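Levoglucosan dehydrogenase (Pseudarthrobacter phenanthrenivorans, PDB 6A3F) catalyses the NAD(+)-dependent oxidation of levoglucosan to 3-dehydrolevoglucosan and works as a homotetramer. Local coordinates at residues B[101-106]-B[200-205]; B[125-128]-B[132-135]. One frame throughout, in Å; residues are numbered along the deposited sequence.

Contact 1: residues B[101-106]-B[200-205]; sequences TPNHLH and SIAGSG
Asn103 and His104 meet Ile201 and Ala202 in a small loop-to-helix contact between the two domains: one polar bond and one CH-pi contact hold a loop of the Rossmann domain against a short helix of the substrate-binding domain. The bond is made by the carboxamide of Asn103, whose ND2 donates to Ala202 O at 2.9 Å with an N-H...O angle of 162°. The acceptor lies close to the plane of the amide, and ND2 in turn sits in the carbonyl plane of Ala202, on a lone pair. Both partners are buried, and Ala202 CB stands 3.9 Å from the same ND2. The next residue, Gly203, leaves the helix with positive phi.

Beside this bond, His104 and Ile201 run alongside each other. With chi1 at 71°, His104 CG is tucked between its backbone N and carbonyl carbon, and the imidazole is laid over the Ile201 branch. CG2 makes the closer touch: it lies 3.5 Å from His104 ND1 and over the ring face, offset toward the rim, whereas Ile201 CD1 comes only to 4.1 Å from His104 CD2. Leu105 CG covers the opposite face, 3.5 Å above the plane, so the ring is sandwiched between two aliphatic groups. The contact buries ND1 without a polar partner in the model.

Thr101, Asn103 and His106 all bind NADH, and the loop is braced from within by His106 NE2, which donates to Thr101 O at 2.8 Å. Asn103 also packs on Trp195, another NADH-binding residue. The loop 101-106 leads from strand 96-100 of the parallel sheet into helix 106-115, while helix 199-202 precedes helix 206-221, for which Gly205 is the N-cap.

Contact 2: residues B[125-128]-B[132-135]; sequences PLAR and ESKA
Ala127 pushes its methyl group against the first turn of helix 130-141, where Ser133 OG comes within 3.4 Å of Ala127 CB and Glu132 flanks the same methyl with its aliphatic stem, Glu132 CG being 3.6 Å from Ala127 CB. Leu126 adds a lighter touch through one branch: its CD2 rests 3.9 Å from Ser133 O, near the serine CB. The hydroxyl of Ser133 is hydrogen-bonded to Thr129 O, four residues back and just before the helix, and meets the Ala127 methyl as a packing contact.

Glu132 carries the polar side. Its CG is anti to the backbone N (chi1 -169°) and the chain stays extended beyond, which sends the carboxylate back past Ala127 to the start of Arg128. There OE2 accepts a weak hydrogen bond from Arg128 N, 3.0 Å long and bent to 134°. The arginine chain bends at chi3 and brings its guanidinium obliquely to the same carboxylate. This is a salt bridge by pairing of charges, but Arg128 NH1 and Glu132 OE1 are modelled too close together, and its detailed geometry is doubtful.

The fold here is the Rossmann domain of a Gfo/Idh/MocA dehydrogenase: 125-128 belongs to the loop after strand 119-122 and doubles back on the helix it leads into. The Lys124-Pro125 peptide bond is cis; Glu123 and Lys124 bind NADH, and the lysine also binds levoglucosan.

Further out, Met136 on the same helix touches both Leu126 and Ala127. Helix 380-399 packs here through Phe380 on Leu126 and Tyr384 on Ser133, while Ala107 of helix 106-115 meets Glu132. Arg128 NH2 makes a weak hydrogen bond to His104 O.

From the N terminus, the chain first reaches 101-106, the loop after strand 96-100. It then runs through helix 106-115 and strand 119-122 to 125-128, where contact 2 closes a tight local loop onto the beginning of helix 130-141. Only much later, after strand 147-149 and the passage into the C-terminal domain, does 200-205 return to close contact 1, so contact 2 is nested inside that far larger loop. Their centres lie about 9 Å apart and they touch directly: His106 ND1 approaches Leu126 O at 2.6 Å, a probable hydrogen bond. Contact 1 joins the two domains; contact 2 stays within the Rossmann domain.

Contact 1: residues B[101-106]-B[200-205]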
# COMPACT_ATOMS: atom_id res chain seq x y z
N THR B 101 16.77 9.99 31.43
CA THR B 101 16.07 9.29 32.50
C THR B 101 14.55 9.34 32.26
O THR B 101 14.04 10.17 31.46
CB THR B 101 16.34 10.00 33.84
OG1 THR B 101 15.71 11.28 33.81
CG2 THR B 101 17.81 10.22 34.17
N PRO B 102 13.80 8.62 33.09
CA PRO B 102 12.38 8.87 33.18
C PRO B 102 11.99 10.31 33.58
O PRO B 102 12.82 11.08 34.09
CB PRO B 102 11.91 7.86 34.24
CG PRO B 102 12.94 6.72 34.10
CD PRO B 102 14.22 7.50 33.95
N ASN B 103 10.71 10.64 33.35
CA ASN B 103 10.22 12.05 33.32
C ASN B 103 10.41 12.72 34.69
O ASN B 103 10.48 13.94 34.76
CB ASN B 103 8.74 12.15 32.91
CG ASN B 103 8.36 11.26 31.75
OD1 ASN B 103 9.26 10.75 31.07
ND2 ASN B 103 7.06 11.07 31.49
N HIS B 104 10.39 11.93 35.76
CA HIS B 104 10.39 12.49 37.11
C HIS B 104 11.73 13.12 37.47
O HIS B 104 11.77 14.01 38.35
CB HIS B 104 9.94 11.44 38.13
CG HIS B 104 10.90 10.33 38.39
ND1 HIS B 104 11.43 9.55 37.38
CD2 HIS B 104 11.41 9.86 39.56
CE1 HIS B 104 12.24 8.64 37.91
NE2 HIS B 104 12.26 8.82 39.25
N LEU B 105 12.83 12.74 36.80
CA LEU B 105 14.17 13.27 37.13
C LEU B 105 14.65 14.34 36.16
O LEU B 105 15.67 14.95 36.42
CB LEU B 105 15.17 12.11 37.14
CG LEU B 105 14.86 11.02 38.17
CD1 LEU B 105 15.77 9.81 37.97
CD2 LEU B 105 14.96 11.57 39.59
N HIS B 106 13.94 14.63 35.09
CA HIS B 106 14.42 15.66 34.15
C HIS B 106 14.72 17.01 34.82
O HIS B 106 15.71 17.63 34.47
CB HIS B 106 13.40 15.93 33.04
CG HIS B 106 13.18 14.76 32.15
ND1 HIS B 106 12.25 14.78 31.15
CD2 HIS B 106 13.73 13.52 32.13
CE1 HIS B 106 12.22 13.60 30.56
NE2 HIS B 106 13.11 12.82 31.12
N SER B 200 2.51 9.35 39.15
CA SER B 200 3.47 10.00 40.10
C SER B 200 4.89 10.04 39.52
O SER B 200 5.69 10.89 39.93
CB SER B 200 3.43 9.32 41.47
OG SER B 200 3.87 7.98 41.39
N ILE B 201 5.20 9.20 38.51
CA ILE B 201 6.53 9.20 37.85
C ILE B 201 6.42 9.81 36.45
O ILE B 201 7.12 10.76 36.11
CB ILE B 201 7.08 7.76 37.84
CG1 ILE B 201 7.05 7.16 39.24
CG2 ILE B 201 8.49 7.72 37.25
CD1 ILE B 201 7.90 7.95 40.23
N ALA B 202 5.51 9.28 35.66
CA ALA B 202 5.37 9.71 34.23
C ALA B 202 4.57 11.00 34.09
O ALA B 202 4.80 11.80 33.17
CB ALA B 202 4.73 8.58 33.46
N GLY B 203 3.58 11.23 34.96
CA GLY B 203 2.75 12.44 34.84
C GLY B 203 1.48 12.17 34.05
O GLY B 203 0.38 12.57 34.47
N SER B 204 1.64 11.48 32.91
CA SER B 204 0.54 11.00 32.08
C SER B 204 1.00 9.75 31.33
O SER B 204 2.12 9.38 31.48
CB SER B 204 0.06 12.09 31.11
OG SER B 204 1.10 12.44 30.19
N GLY B 205 0.12 9.14 30.54
CA GLY B 205 0.36 7.87 29.86
C GLY B 205 0.63 8.09 28.38
O GLY B 205 1.66 8.68 28.07

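Contact 2: residues B[125-128]-B[132-135]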
# COMPACT_ATOMS: atom_id res chain seq x y z
N PRO B 125 8.57 13.54 27.63
CA PRO B 125 8.14 14.95 27.73
C PRO B 125 9.15 15.76 28.58
O PRO B 125 9.97 15.19 29.30
CB PRO B 125 6.76 14.84 28.35
CG PRO B 125 6.85 13.62 29.24
CD PRO B 125 7.74 12.67 28.47
N LEU B 126 9.09 17.07 28.53
CA LEU B 126 10.19 17.79 29.14
C LEU B 126 10.22 17.46 30.64
O LEU B 126 11.25 17.19 31.22
CB LEU B 126 10.02 19.28 28.89
CG LEU B 126 11.23 20.11 29.29
CD1 LEU B 126 12.43 19.77 28.43
CD2 LEU B 126 10.93 21.61 29.21
N ALA B 127 9.06 17.44 31.25
CA ALA B 127 8.93 17.02 32.63
C ALA B 127 7.56 16.34 32.85
O ALA B 127 6.72 16.27 31.94
CB ALA B 127 9.12 18.25 33.50
N ARG B 128 7.35 15.95 34.12
CA ARG B 128 6.17 15.24 34.67
C ARG B 128 4.95 16.15 34.61
O ARG B 128 3.85 15.70 34.36
CB ARG B 128 6.54 14.83 36.11
CG ARG B 128 5.90 13.58 36.68
CD ARG B 128 6.31 13.34 38.13
NE ARG B 128 6.76 14.54 38.84
CZ ARG B 128 8.00 14.77 39.29
NH1 ARG B 128 8.45 16.00 39.49
NH2 ARG B 128 8.80 13.77 39.56
N GLU B 132 6.65 22.00 36.48
CA GLU B 132 7.99 21.51 36.46
C GLU B 132 8.68 21.89 35.14
O GLU B 132 9.84 22.26 35.12
CB GLU B 132 7.90 20.00 36.63
CG GLU B 132 9.20 19.33 36.90
CD GLU B 132 9.00 17.88 37.32
OE1 GLU B 132 9.69 17.45 38.22
OE2 GLU B 132 8.12 17.21 36.76
N SER B 133 7.94 21.83 34.03
CA SER B 133 8.54 22.18 32.74
C SER B 133 8.89 23.68 32.69
O SER B 133 9.90 24.06 32.13
CB SER B 133 7.62 21.78 31.60
OG SER B 133 7.22 20.40 31.67
N LYS B 134 8.06 24.53 33.31
CA LYS B 134 8.33 25.99 33.36
C LYS B 134 9.64 26.29 34.09
O LYS B 134 10.42 27.14 33.67
CB LYS B 134 7.18 26.69 34.08
CG LYS B 134 7.26 28.21 34.10
CD LYS B 134 6.15 28.85 34.93
CE LYS B 134 6.13 30.37 34.81
NZ LYS B 134 7.35 30.93 35.40
N ALA B 135 9.90 25.56 35.17
CA ALA B 135 11.09 25.75 35.95
C ALA B 135 12.31 25.40 35.09
O ALA B 135 13.35 26.05 35.18
CB ALA B 135 11.05 24.90 37.20